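Long-range contacts in histone acetyltransferase, ELP3 family (Methanocaldococcus infernus, PDB 6IA8), which catalyses formation of 5-(carboxymethyl)uridine at the wobble position 34 of tRNAs from acetyl-CoA and S-adenosylmethionine, with the help of a [4Fe-4S] cluster: residues Ile420-Leu425 with Val443-Val448; Leu394-Tyr399 with Ile407-Glu412; Val492-Gly497 with Ala512-Glu517. All coordinates share one frame; numbering follows the deposited sequence.

Contact 1 (Ile420-Leu425 with Val443-Val448). With SO4 (sulfate ion), chain E.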
ATOM      1  N   ILE A 420      -2.458  12.346  11.982  1.00 28.06           N
ATOM      2  CA  ILE A 420      -3.715  11.819  12.491  1.00 26.16           C
ATOM      3  C   ILE A 420      -4.565  11.203  11.388  1.00 30.58           C
ATOM      4  O   ILE A 420      -5.292  10.234  11.632  1.00 30.50           O
ATOM      5  CB  ILE A 420      -4.489  12.941  13.223  1.00 31.32           C
ATOM      6  CG1 ILE A 420      -3.726  13.320  14.508  1.00 37.78           C
ATOM      7  CG2 ILE A 420      -5.879  12.499  13.523  1.00 38.18           C
ATOM      8  CD1 ILE A 420      -4.081  14.704  15.035  1.00 49.54           C
ATOM      9  N   ALA A 421      -4.549  11.803  10.201  1.00 29.64           N
ATOM     10  CA  ALA A 421      -5.405  11.386   9.097  1.00 27.75           C
ATOM     11  C   ALA A 421      -4.881  12.027   7.826  1.00 29.73           C
ATOM     12  O   ALA A 421      -4.255  13.088   7.869  1.00 27.99           O
ATOM     13  CB  ALA A 421      -6.852  11.805   9.325  1.00 27.70           C
ATOM     14  N   PHE A 422      -5.178  11.404   6.688  1.00 25.23           N
ATOM     15  CA  PHE A 422      -4.729  11.964   5.426  1.00 25.63           C
ATOM     16  C   PHE A 422      -5.679  11.548   4.313  1.00 27.40           C
ATOM     17  O   PHE A 422      -6.417  10.559   4.425  1.00 28.55           O
ATOM     18  CB  PHE A 422      -3.261  11.562   5.129  1.00 24.42           C
ATOM     19  CG  PHE A 422      -3.062  10.124   4.828  1.00 27.55           C
ATOM     20  CD1 PHE A 422      -2.704   9.254   5.832  1.00 32.58           C
ATOM     21  CD2 PHE A 422      -3.169   9.644   3.530  1.00 30.11           C
ATOM     22  CE1 PHE A 422      -2.491   7.907   5.585  1.00 29.99           C
ATOM     23  CE2 PHE A 422      -2.967   8.276   3.266  1.00 28.90           C
ATOM     24  CZ  PHE A 422      -2.640   7.415   4.285  1.00 31.82           C
ATOM     25  N   LEU A 423      -5.640  12.325   3.232  1.00 29.25           N
ATOM     26  CA  LEU A 423      -6.457  12.079   2.054  1.00 26.13           C
ATOM     27  C   LEU A 423      -5.596  12.365   0.830  1.00 25.73           C
ATOM     28  O   LEU A 423      -4.889  13.386   0.784  1.00 27.34           O
ATOM     29  CB  LEU A 423      -7.704  12.965   2.046  1.00 26.79           C
ATOM     30  CG  LEU A 423      -8.672  12.847   0.888  1.00 30.39           C
ATOM     31  CD1 LEU A 423     -10.084  13.248   1.356  1.00 34.57           C
ATOM     32  CD2 LEU A 423      -8.267  13.671  -0.313  1.00 31.05           C
ATOM     33  N   ARG A 424      -5.674  11.462  -0.159  1.00 26.10           N
ATOM     34  CA  ARG A 424      -4.943  11.574  -1.421  1.00 26.79           C
ATOM     35  C   ARG A 424      -5.920  11.974  -2.526  1.00 27.84           C
ATOM     36  O   ARG A 424      -6.825  11.205  -2.876  1.00 28.64           O
ATOM     37  CB  ARG A 424      -4.280  10.244  -1.757  1.00 27.81           C
ATOM     38  CG  ARG A 424      -3.233   9.768  -0.774  1.00 28.24           C
ATOM     39  CD  ARG A 424      -2.556   8.526  -1.321  1.00 28.24           C
ATOM     40  NE  ARG A 424      -1.701   7.812  -0.375  1.00 28.72           N
ATOM     41  CZ  ARG A 424      -0.464   8.176  -0.056  1.00 30.86           C
ATOM     42  NH1 ARG A 424       0.035   9.301  -0.529  1.00 29.36           N
ATOM     43  NH2 ARG A 424       0.251   7.448   0.787  1.00 30.06           N
ATOM     44  N   LEU A 425      -5.802  13.211  -2.993  1.00 28.26           N
ATOM     45  CA  LEU A 425      -6.651  13.766  -4.040  1.00 26.19           C
ATOM     46  C   LEU A 425      -5.824  13.964  -5.307  1.00 30.05           C
ATOM     47  O   LEU A 425      -4.684  14.431  -5.245  1.00 31.24           O
ATOM     48  CB  LEU A 425      -7.214  15.107  -3.593  1.00 29.37           C
ATOM     49  CG  LEU A 425      -8.261  15.791  -4.472  1.00 34.98           C
ATOM     50  CD1 LEU A 425      -9.572  15.015  -4.454  1.00 36.96           C
ATOM     51  CD2 LEU A 425      -8.503  17.228  -3.947  1.00 40.19           C
ATOM     52  N   VAL A 443     -10.498  10.950  -5.396  1.00 28.69           N
ATOM     53  CA  VAL A 443     -10.054  10.668  -4.034  1.00 28.22           C
ATOM     54  C   VAL A 443      -9.517   9.242  -4.051  1.00 31.94           C
ATOM     55  O   VAL A 443     -10.280   8.282  -4.034  1.00 30.47           O
ATOM     56  CB  VAL A 443     -11.177  10.834  -3.013  1.00 32.37           C
ATOM     57  CG1 VAL A 443     -10.662  10.408  -1.667  1.00 29.72           C
ATOM     58  CG2 VAL A 443     -11.644  12.294  -2.997  1.00 34.53           C
ATOM     59  N   ARG A 444      -8.197   9.104  -4.112  1.00 26.09           N
ATOM     60  CA  ARG A 444      -7.571   7.788  -4.184  1.00 28.20           C
ATOM     61  C   ARG A 444      -7.459   7.103  -2.835  1.00 33.10           C
ATOM     62  O   ARG A 444      -7.376   5.870  -2.780  1.00 26.57           O
ATOM     63  CB  ARG A 444      -6.185   7.914  -4.810  1.00 29.16           C
ATOM     64  CG  ARG A 444      -6.217   8.648  -6.176  1.00 33.30           C
ATOM     65  CD  ARG A 444      -4.926   8.433  -6.969  1.00 30.79           C
ATOM     66  NE  ARG A 444      -3.785   9.048  -6.337  1.00 27.47           N
ATOM     67  CZ  ARG A 444      -2.865   8.421  -5.618  1.00 29.61           C
ATOM     68  NH1 ARG A 444      -1.891   9.140  -5.067  1.00 28.82           N
ATOM     69  NH2 ARG A 444      -2.890   7.097  -5.489  1.00 27.02           N
ATOM     70  N   GLN A 445      -7.478   7.861  -1.750  1.00 28.12           N
ATOM     71  CA  GLN A 445      -7.397   7.255  -0.435  1.00 26.50           C
ATOM     72  C   GLN A 445      -7.875   8.256   0.601  1.00 30.13           C
ATOM     73  O   GLN A 445      -7.597   9.444   0.475  1.00 27.66           O
ATOM     74  CB  GLN A 445      -5.958   6.854  -0.097  1.00 31.97           C
ATOM     75  CG  GLN A 445      -5.779   6.246   1.312  1.00 35.21           C
ATOM     76  CD  GLN A 445      -4.454   5.525   1.480  1.00 40.17           C
ATOM     77  OE1 GLN A 445      -3.461   5.860   0.818  1.00 35.20           O
ATOM     78  NE2 GLN A 445      -4.441   4.488   2.333  1.00 36.80           N
ATOM     79  N   LEU A 446      -8.581   7.765   1.613  1.00 29.89           N
ATOM     80  CA  LEU A 446      -8.883   8.501   2.840  1.00 30.87           C
ATOM     81  C   LEU A 446      -8.532   7.560   3.976  1.00 32.97           C
ATOM     82  O   LEU A 446      -9.052   6.441   4.033  1.00 28.59           O
ATOM     83  CB  LEU A 446     -10.354   8.891   2.945  1.00 27.76           C
ATOM     84  CG  LEU A 446     -10.796   9.409   4.312  1.00 32.74           C
ATOM     85  CD1 LEU A 446     -10.080  10.703   4.696  1.00 31.06           C
ATOM     86  CD2 LEU A 446     -12.316   9.608   4.319  1.00 39.19           C
ATOM     87  N   HIS A 447      -7.664   7.995   4.879  1.00 32.23           N
ATOM     88  CA  HIS A 447      -7.283   7.146   6.001  1.00 30.35           C
ATOM     89  C   HIS A 447      -7.271   7.963   7.281  1.00 33.28           C
ATOM     90  O   HIS A 447      -6.566   8.967   7.370  1.00 33.40           O
ATOM     91  CB  HIS A 447      -5.910   6.538   5.766  1.00 34.62           C
ATOM     92  CG  HIS A 447      -5.585   5.415   6.707  1.00 35.68           C
ATOM     93  ND1 HIS A 447      -5.914   4.107   6.434  1.00 47.92           N
ATOM     94  CD2 HIS A 447      -5.014   5.407   7.938  1.00 40.61           C
ATOM     95  CE1 HIS A 447      -5.535   3.335   7.438  1.00 55.05           C
ATOM     96  NE2 HIS A 447      -4.980   4.098   8.361  1.00 49.26           N
ATOM     97  N   VAL A 448      -8.093   7.576   8.243  1.00 34.40           N
ATOM     98  CA  VAL A 448      -8.096   8.152   9.587  1.00 33.90           C
ATOM     99  C   VAL A 448      -7.544   7.085  10.523  1.00 38.67           C
ATOM    100  O   VAL A 448      -8.111   5.992  10.618  1.00 33.17           O
ATOM    101  CB  VAL A 448      -9.512   8.575  10.016  1.00 33.53           C
ATOM    102  CG1 VAL A 448      -9.496   9.110  11.481  1.00 37.39           C
ATOM    103  CG2 VAL A 448     -10.095   9.553   9.054  1.00 34.98           C
TER
HETATM  104  S   SO4 E 604      -4.852   1.804  11.234  1.00 97.98           S
HETATM  105  O1  SO4 E 604      -5.249   3.020  10.549  1.00110.10           O
HETATM  106  O2  SO4 E 604      -5.085   1.962  12.662  1.00102.48           O
HETATM  107  O3  SO4 E 604      -5.641   0.688  10.734  1.00107.38           O
HETATM  108  O4  SO4 E 604      -3.442   1.547  10.977  1.00102.61           O
HETATM  109  O   HOH W   1      -1.059   4.746   1.116  1.00 40.66           O
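F422 and H447 are a hydrogen-bonded antiparallel pair in the mixed sheet of the GNAT acetyltransferase domain, where strand 418-427 lies beside strand 440-448. On their side of the sheet, the CB of H447 sits over the F422 ring near its rim, 3.7 Å from F422 CE1, a CH-pi contact. The F422 ring reaches it because CG is placed between the backbone N and the carbonyl carbon (chi1 69°), which swings the ring over the neighbouring strand. H447 NE2 bonds a sulfate, probably from the crystallisation liquor. The edge of the F422 ring meets the amide of Q445, with F422 CE2 3.5 Å from Q445 OE1. The same oxygen accepts two hydrogen bonds, from R424 NE at 2.9 Å, within the guanidinium plane, and from a water that itself accepts from R424 NH2 at 3.0 Å. Glutamine suits the spot because its long extended chain runs alongside R424, whose NH1 is taken by the carbonyl of W329. Q445, L446, H447 and V448 probably belong to the acetyl-CoA site, as in relatives, and at the start of this run the register slips: R444 and Q445 both face R424 in a classic beta bulge, where R444 N bonds R424 O at 2.8 Å. Salt bridges to D283 and E406 hold the guanidinium of R444. The opposite face is aliphatic. L423 and L446 meet through their CD1 methyls at 4.2 Å and both rest on M474 of helix 469-484, while L425 CD1 touches V443 CG2 at 3.7 Å and small A421 fits against L473.

Contact 2 (Leu394-Tyr399 with Ile407-Glu412)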
ATOM      1  N   LEU A 394      -4.992  21.402   9.601  1.00 32.43           N
ATOM      2  CA  LEU A 394      -5.163  20.788   8.285  1.00 39.87           C
ATOM      3  C   LEU A 394      -4.031  21.269   7.393  1.00 46.31           C
ATOM      4  O   LEU A 394      -3.886  22.467   7.193  1.00 42.00           O
ATOM      5  CB  LEU A 394      -6.512  21.161   7.669  1.00 41.53           C
ATOM      6  CG  LEU A 394      -7.112  20.121   6.705  1.00 50.75           C
ATOM      7  CD1 LEU A 394      -8.541  20.522   6.311  1.00 63.07           C
ATOM      8  CD2 LEU A 394      -6.265  19.931   5.485  1.00 46.76           C
ATOM      9  N   VAL A 395      -3.206  20.358   6.902  1.00 33.31           N
ATOM     10  CA  VAL A 395      -1.995  20.683   6.147  1.00 29.85           C
ATOM     11  C   VAL A 395      -2.164  20.181   4.720  1.00 31.42           C
ATOM     12  O   VAL A 395      -2.878  19.212   4.471  1.00 32.30           O
ATOM     13  CB  VAL A 395      -0.741  20.044   6.790  1.00 35.82           C
ATOM     14  CG1 VAL A 395       0.495  20.317   5.951  1.00 37.98           C
ATOM     15  CG2 VAL A 395      -0.547  20.571   8.221  1.00 43.47           C
ATOM     16  N   ARG A 396      -1.530  20.857   3.775  1.00 30.33           N
ATOM     17  CA  ARG A 396      -1.634  20.464   2.377  1.00 31.15           C
ATOM     18  C   ARG A 396      -0.258  20.456   1.745  1.00 34.57           C
ATOM     19  O   ARG A 396       0.523  21.375   1.963  1.00 31.06           O
ATOM     20  CB  ARG A 396      -2.539  21.421   1.581  1.00 32.44           C
ATOM     21  CG  ARG A 396      -2.522  21.185   0.079  1.00 33.69           C
ATOM     22  CD  ARG A 396      -3.539  22.087  -0.599  1.00 36.62           C
ATOM     23  NE  ARG A 396      -3.395  22.073  -2.061  1.00 34.79           N
ATOM     24  CZ  ARG A 396      -4.118  22.817  -2.884  1.00 42.50           C
ATOM     25  NH1 ARG A 396      -5.043  23.619  -2.381  1.00 33.37           N
ATOM     26  NH2 ARG A 396      -3.916  22.753  -4.192  1.00 34.60           N
ATOM     27  N   GLU A 397       0.007  19.463   0.904  1.00 29.17           N
ATOM     28  CA  GLU A 397       1.240  19.393   0.130  1.00 28.39           C
ATOM     29  C   GLU A 397       0.903  18.818  -1.233  1.00 26.50           C
ATOM     30  O   GLU A 397       0.279  17.750  -1.302  1.00 28.76           O
ATOM     31  CB  GLU A 397       2.263  18.494   0.821  1.00 32.04           C
ATOM     32  CG  GLU A 397       3.568  18.327   0.065  1.00 36.49           C
ATOM     33  CD  GLU A 397       4.532  17.431   0.815  1.00 42.82           C
ATOM     34  OE1 GLU A 397       4.190  16.927   1.913  1.00 47.07           O
ATOM     35  OE2 GLU A 397       5.629  17.234   0.317  1.00 40.09           O
ATOM     36  N   ASP A 398       1.322  19.513  -2.296  1.00 26.30           N
ATOM     37  CA  ASP A 398       1.058  19.115  -3.671  1.00 29.75           C
ATOM     38  C   ASP A 398       2.341  18.596  -4.318  1.00 29.84           C
ATOM     39  O   ASP A 398       3.450  19.077  -4.024  1.00 29.01           O
ATOM     40  CB  ASP A 398       0.533  20.289  -4.509  1.00 32.78           C
ATOM     41  CG  ASP A 398      -0.869  20.775  -4.072  1.00 38.10           C
ATOM     42  OD1 ASP A 398      -1.420  20.308  -3.062  1.00 33.70           O
ATOM     43  OD2 ASP A 398      -1.444  21.582  -4.798  1.00 35.11           O
ATOM     44  N   TYR A 399       2.179  17.682  -5.283  1.00 27.61           N
ATOM     45  CA  TYR A 399       3.319  17.285  -6.101  1.00 31.41           C
ATOM     46  C   TYR A 399       2.845  16.806  -7.463  1.00 31.74           C
ATOM     47  O   TYR A 399       1.696  16.416  -7.640  1.00 29.60           O
ATOM     48  CB  TYR A 399       4.176  16.224  -5.415  1.00 31.81           C
ATOM     49  CG  TYR A 399       3.471  14.982  -4.954  1.00 29.33           C
ATOM     50  CD1 TYR A 399       2.776  14.979  -3.749  1.00 31.08           C
ATOM     51  CD2 TYR A 399       3.521  13.792  -5.705  1.00 29.38           C
ATOM     52  CE1 TYR A 399       2.120  13.831  -3.293  1.00 30.02           C
ATOM     53  CE2 TYR A 399       2.875  12.607  -5.241  1.00 28.50           C
ATOM     54  CZ  TYR A 399       2.177  12.671  -4.024  1.00 28.05           C
ATOM     55  OH  TYR A 399       1.553  11.581  -3.490  1.00 27.92           O
ATOM     56  N   ILE A 407      -2.597  15.993  -4.557  1.00 28.05           N
ATOM     57  CA  ILE A 407      -2.799  16.848  -3.395  1.00 29.07           C
ATOM     58  C   ILE A 407      -2.867  15.936  -2.174  1.00 27.58           C
ATOM     59  O   ILE A 407      -3.744  15.070  -2.075  1.00 30.13           O
ATOM     60  CB  ILE A 407      -4.076  17.687  -3.529  1.00 27.09           C
ATOM     61  CG1 ILE A 407      -3.986  18.603  -4.767  1.00 30.06           C
ATOM     62  CG2 ILE A 407      -4.290  18.495  -2.237  1.00 34.69           C
ATOM     63  CD1 ILE A 407      -4.811  18.195  -5.906  1.00 42.46           C
ATOM     64  N   PHE A 408      -1.933  16.100  -1.264  1.00 25.61           N
ATOM     65  CA  PHE A 408      -1.871  15.286  -0.054  1.00 26.56           C
ATOM     66  C   PHE A 408      -2.344  16.159   1.095  1.00 32.47           C
ATOM     67  O   PHE A 408      -1.656  17.112   1.481  1.00 28.62           O
ATOM     68  CB  PHE A 408      -0.460  14.790   0.201  1.00 25.41           C
ATOM     69  CG  PHE A 408      -0.327  13.887   1.416  1.00 31.59           C
ATOM     70  CD1 PHE A 408      -0.721  12.569   1.353  1.00 30.42           C
ATOM     71  CD2 PHE A 408       0.206  14.352   2.597  1.00 32.38           C
ATOM     72  CE1 PHE A 408      -0.581  11.703   2.439  1.00 27.90           C
ATOM     73  CE2 PHE A 408       0.362  13.511   3.694  1.00 31.40           C
ATOM     74  CZ  PHE A 408      -0.040  12.181   3.620  1.00 30.30           C
ATOM     75  N   LEU A 409      -3.562  15.899   1.561  1.00 28.27           N
ATOM     76  CA  LEU A 409      -4.179  16.627   2.662  1.00 25.78           C
ATOM     77  C   LEU A 409      -4.028  15.822   3.938  1.00 30.81           C
ATOM     78  O   LEU A 409      -4.235  14.612   3.926  1.00 27.13           O
ATOM     79  CB  LEU A 409      -5.670  16.852   2.397  1.00 27.55           C
ATOM     80  CG  LEU A 409      -6.061  17.675   1.170  1.00 32.43           C
ATOM     81  CD1 LEU A 409      -7.602  17.664   1.046  1.00 33.54           C
ATOM     82  CD2 LEU A 409      -5.541  19.132   1.266  1.00 37.68           C
ATOM     83  N   SER A 410      -3.730  16.482   5.053  1.00 27.41           N
ATOM     84  CA  SER A 410      -3.558  15.737   6.292  1.00 26.56           C
ATOM     85  C   SER A 410      -3.965  16.586   7.486  1.00 28.27           C
ATOM     86  O   SER A 410      -3.954  17.816   7.433  1.00 33.58           O
ATOM     87  CB  SER A 410      -2.107  15.245   6.438  1.00 29.54           C
ATOM     88  OG  SER A 410      -1.233  16.355   6.470  1.00 31.43           O
ATOM     89  N   PHE A 411      -4.384  15.907   8.546  1.00 27.72           N
ATOM     90  CA  PHE A 411      -4.491  16.511   9.866  1.00 28.34           C
ATOM     91  C   PHE A 411      -3.262  16.071  10.642  1.00 31.81           C
ATOM     92  O   PHE A 411      -2.950  14.876  10.687  1.00 29.66           O
ATOM     93  CB  PHE A 411      -5.775  16.099  10.588  1.00 28.34           C
ATOM     94  CG  PHE A 411      -6.935  16.962  10.229  1.00 30.99           C
ATOM     95  CD1 PHE A 411      -7.043  18.257  10.764  1.00 36.44           C
ATOM     96  CD2 PHE A 411      -7.884  16.531   9.330  1.00 27.18           C
ATOM     97  CE1 PHE A 411      -8.103  19.092  10.402  1.00 38.92           C
ATOM     98  CE2 PHE A 411      -8.954  17.366   8.971  1.00 33.27           C
ATOM     99  CZ  PHE A 411      -9.057  18.641   9.490  1.00 34.99           C
ATOM    100  N   GLU A 412      -2.589  17.023  11.279  1.00 31.33           N
ATOM    101  CA  GLU A 412      -1.285  16.773  11.869  1.00 34.53           C
ATOM    102  C   GLU A 412      -1.091  17.716  13.037  1.00 32.78           C
ATOM    103  O   GLU A 412      -1.460  18.883  12.937  1.00 30.28           O
ATOM    104  CB  GLU A 412      -0.185  17.001  10.826  1.00 38.71           C
ATOM    105  CG  GLU A 412       1.230  16.882  11.337  1.00 99.60           C
ATOM    106  CD  GLU A 412       2.264  17.277  10.291  1.00102.31           C
ATOM    107  OE1 GLU A 412       1.972  17.143   9.080  1.00 78.11           O
ATOM    108  OE2 GLU A 412       3.363  17.734  10.684  1.00 88.09           O
TER
HETATM  109  O   HOH W   2      -0.406  17.422   3.997  1.00 29.86           O
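L394 has more surface covered here than any other residue of the pair, because it lies over one face of the F411 ring. Its CG stands 4.0 Å from the ring centroid, displaced toward the rim, and L394 CD1 comes within 3.7 Å of F411 CZ. The phenyl ring can lie under the leucine because F411 CG is turned beside its own backbone N (chi1 -86°); farther on it meets Y469, a residue that probably binds acetyl-CoA, as in relatives. V395 follows on the other side of the sheet. Its backbone forms a hydrogen-bonded pair with S410, V395 N to S410 O at 2.7 Å and S410 N to V395 O at 2.9 Å, and V395 CB lies 3.7 Å from S410 OG. A beta-branched valine suits such an extended strand, and the short serine across from it leaves room for a water hydrogen-bonded to S410 OG at 2.8 Å, which donates to F408 O. These strands, 392-401 and 404-413, make the beta hairpin at one border of the GNAT sheet, the first being the outermost strand within the chain. I407 is the third large contributor, lying alongside D398 and crossing the chain of R396. I407 CG2 is 3.5 Å from D398 OD1 and 3.7 Å from R396 NE, so the isoleucine methyl packs against an ion pair. R396 grips D398 side-on, NE to OD1 and NH2 to OD2, with NE-H...OD1 nearly straight at 176°. NH2 also has E484 as a partner, tying the outer strand to the helix 469-484.

Contact 3 (Val492-Gly497 with Ala512-Glu517)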
ATOM      1  N   VAL A 492     -14.526   8.570  -5.515  1.00 30.11           N
ATOM      2  CA  VAL A 492     -13.762   7.972  -4.430  1.00 29.52           C
ATOM      3  C   VAL A 492     -13.489   6.516  -4.778  1.00 37.30           C
ATOM      4  O   VAL A 492     -14.414   5.776  -5.140  1.00 30.30           O
ATOM      5  CB  VAL A 492     -14.517   8.070  -3.097  1.00 32.81           C
ATOM      6  CG1 VAL A 492     -13.694   7.452  -1.996  1.00 37.05           C
ATOM      7  CG2 VAL A 492     -14.871   9.511  -2.809  1.00 38.17           C
ATOM      8  N   THR A 493     -12.220   6.121  -4.701  1.00 34.00           N
ATOM      9  CA  THR A 493     -11.841   4.709  -4.687  1.00 40.52           C
ATOM     10  C   THR A 493     -12.131   4.180  -3.289  1.00 37.79           C
ATOM     11  O   THR A 493     -11.494   4.588  -2.318  1.00 37.46           O
ATOM     12  CB  THR A 493     -10.369   4.527  -5.048  1.00 31.76           C
ATOM     13  OG1 THR A 493     -10.096   5.246  -6.266  1.00 34.44           O
ATOM     14  CG2 THR A 493     -10.053   3.058  -5.230  1.00 35.58           C
ATOM     15  N   SER A 494     -13.127   3.320  -3.173  1.00 35.25           N
ATOM     16  CA  SER A 494     -13.620   2.860  -1.885  1.00 36.13           C
ATOM     17  C   SER A 494     -13.465   1.355  -1.795  1.00 36.01           C
ATOM     18  O   SER A 494     -13.809   0.644  -2.741  1.00 37.54           O
ATOM     19  CB  SER A 494     -15.106   3.222  -1.714  1.00 35.40           C
ATOM     20  OG  SER A 494     -15.680   2.640  -0.548  1.00 38.04           O
ATOM     21  N   GLY A 495     -13.004   0.868  -0.650  1.00 32.80           N
ATOM     22  CA  GLY A 495     -13.102  -0.552  -0.385  1.00 35.75           C
ATOM     23  C   GLY A 495     -14.554  -0.995  -0.357  1.00 36.35           C
ATOM     24  O   GLY A 495     -15.469  -0.202  -0.089  1.00 36.38           O
ATOM     25  N   ILE A 496     -14.767  -2.277  -0.658  1.00 31.71           N
ATOM     26  CA  ILE A 496     -16.122  -2.823  -0.657  1.00 39.65           C
ATOM     27  C   ILE A 496     -16.816  -2.504   0.663  1.00 40.85           C
ATOM     28  O   ILE A 496     -17.972  -2.064   0.686  1.00 44.80           O
ATOM     29  CB  ILE A 496     -16.082  -4.337  -0.930  1.00 50.27           C
ATOM     30  CG1 ILE A 496     -15.499  -4.591  -2.327  1.00 46.56           C
ATOM     31  CG2 ILE A 496     -17.461  -4.943  -0.769  1.00 45.55           C
ATOM     32  CD1 ILE A 496     -14.931  -6.008  -2.519  1.00 47.84           C
ATOM     33  N   GLY A 497     -16.119  -2.722   1.786  1.00 37.36           N
ATOM     34  CA  GLY A 497     -16.706  -2.537   3.092  1.00 44.01           C
ATOM     35  C   GLY A 497     -16.723  -1.115   3.602  1.00 40.64           C
ATOM     36  O   GLY A 497     -17.127  -0.881   4.742  1.00 49.34           O
ATOM     37  N   ALA A 512     -17.373   1.732 -10.834  1.00 44.70           N
ATOM     38  CA  ALA A 512     -16.536   1.074  -9.845  1.00 48.75           C
ATOM     39  C   ALA A 512     -16.287   1.943  -8.623  1.00 46.92           C
ATOM     40  O   ALA A 512     -15.663   1.478  -7.660  1.00 45.27           O
ATOM     41  CB  ALA A 512     -15.196   0.690 -10.481  1.00 48.48           C
ATOM     42  N   TYR A 513     -16.764   3.182  -8.634  1.00 41.94           N
ATOM     43  CA  TYR A 513     -16.415   4.156  -7.613  1.00 39.01           C
ATOM     44  C   TYR A 513     -17.638   4.600  -6.810  1.00 33.46           C
ATOM     45  O   TYR A 513     -18.775   4.221  -7.088  1.00 36.05           O
ATOM     46  CB  TYR A 513     -15.763   5.385  -8.266  1.00 33.42           C
ATOM     47  CG  TYR A 513     -14.573   5.066  -9.157  1.00 40.80           C
ATOM     48  CD1 TYR A 513     -14.761   4.779 -10.497  1.00 49.52           C
ATOM     49  CD2 TYR A 513     -13.275   5.041  -8.655  1.00 38.32           C
ATOM     50  CE1 TYR A 513     -13.705   4.480 -11.332  1.00 44.21           C
ATOM     51  CE2 TYR A 513     -12.206   4.729  -9.482  1.00 33.14           C
ATOM     52  CZ  TYR A 513     -12.428   4.448 -10.828  1.00 39.82           C
ATOM     53  OH  TYR A 513     -11.371   4.146 -11.688  1.00 35.73           O
ATOM     54  N   MET A 514     -17.384   5.440  -5.812  1.00 34.76           N
ATOM     55  CA  MET A 514     -18.426   6.181  -5.114  1.00 35.02           C
ATOM     56  C   MET A 514     -18.263   7.619  -5.563  1.00 38.47           C
ATOM     57  O   MET A 514     -17.149   8.149  -5.545  1.00 38.94           O
ATOM     58  CB  MET A 514     -18.297   6.068  -3.597  1.00 35.59           C
ATOM     59  CG  MET A 514     -18.520   4.659  -3.077  1.00 38.03           C
ATOM     60  SD  MET A 514     -20.119   3.974  -3.509  1.00 41.42           S
ATOM     61  CE  MET A 514     -21.197   5.006  -2.438  1.00 45.20           C
ATOM     62  N   GLY A 515     -19.334   8.229  -6.033  1.00 35.65           N
ATOM     63  CA  GLY A 515     -19.229   9.523  -6.672  1.00 37.83           C
ATOM     64  C   GLY A 515     -20.210  10.542  -6.136  1.00 42.72           C
ATOM     65  O   GLY A 515     -21.270  10.203  -5.617  1.00 37.57           O
ATOM     66  N   LYS A 516     -19.835  11.815  -6.281  1.00 39.82           N
ATOM     67  CA  LYS A 516     -20.710  12.933  -5.956  1.00 47.73           C
ATOM     68  C   LYS A 516     -20.542  14.034  -6.992  1.00 43.87           C
ATOM     69  O   LYS A 516     -19.424  14.336  -7.407  1.00 39.64           O
ATOM     70  CB  LYS A 516     -20.399  13.501  -4.570  1.00 51.37           C
ATOM     71  CG  LYS A 516     -21.274  14.676  -4.171  1.00 76.11           C
ATOM     72  CD  LYS A 516     -20.773  15.370  -2.911  1.00 65.14           C
ATOM     73  CE  LYS A 516     -21.102  14.580  -1.669  1.00 47.61           C
ATOM     74  NZ  LYS A 516     -20.623  15.266  -0.442  1.00 55.75           N
ATOM     75  N   GLU A 517     -21.655  14.644  -7.388  1.00 39.65           N
ATOM     76  CA  GLU A 517     -21.635  15.813  -8.256  1.00 52.48           C
ATOM     77  C   GLU A 517     -21.341  17.044  -7.409  1.00 48.46           C
ATOM     78  O   GLU A 517     -21.958  17.254  -6.360  1.00 46.87           O
ATOM     79  CB  GLU A 517     -22.974  15.972  -8.981  1.00 55.85           C
ATOM     80  CG  GLU A 517     -22.858  16.635 -10.340  1.00 94.65           C
ATOM     81  CD  GLU A 517     -22.245  15.723 -11.386  1.00113.32           C
ATOM     82  OE1 GLU A 517     -22.108  14.512 -11.118  1.00104.57           O
ATOM     83  OE2 GLU A 517     -21.902  16.215 -12.480  1.00111.10           O
TER
HETATM   84  O   HOH W   3     -13.540   1.865  -5.797  1.00 40.40           O
HETATM   85  O   HOH W   4     -16.258   1.132  -4.635  1.00 54.46           O
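V492 and M514 pair through two backbone hydrogen bonds, V492 N to M514 O at 2.7 Å and M514 N to V492 O at 3.1 Å, both close to straight. Within segment 492-497, S494 OG bonds the carbonyl of the following residue, G495 O. Apolar contact follows from the pairing: V492 CB and M514 CB, on the same side of the sheet, are 4.3 Å apart, and S494 CB meets M514 CG at 3.9 Å. Methionine suits this place because its flexible chain, bent at chi2 and chi3, can turn away toward R503. The pair is where strand 489-492 lies antiparallel to strand 513-517 in the GNAT sheet. Beyond it segment 492-497 leaves as a loop toward helix 499-504, which carries Y502, a residue that probably binds acetyl-CoA, as in relatives. The aromatic contact is edge-on. Y513 presents the border of its ring to V492 O and T493 OG1, with Y513 CE2 3.9 Å from T493 OG1 and Y513 CD2 3.8 Å from V492 O. T493 OG1 is bonded to G248 O, and Y513 OH to S247 O. A leucine in place of Y513 would probably leave the S247 carbonyl without its hydroxyl partner and T493 OG1 without the ring edge beside it. Water completes the set where the two segments part. One molecule accepts from S494 N at 3.0 Å and lies 2.9 Å from A512 O.

Overall arrangement
All three contacts belong to one mixed sheet of the acetyltransferase domain. Contacts 1 and 2 share a seam, since strand 404-413 adjoins strand 418-427, and the centres of the two contacts are about 9 Å apart; contact 1 meets contact 3 where V443 O faces T493 N, whereas contacts 2 and 3 stay about 12 Å apart at their nearest atoms. Contacts 1 and 3 are buried, and contact 2, at the sheet's border, only partly so. Chemistry follows place: the inner strand pair of contact 1 combines a bulge with a buried arginine-glutamine bond, the border hairpin adds an ion pair, and contact 3 thins to one bridged residue pair and waters as strand becomes loop.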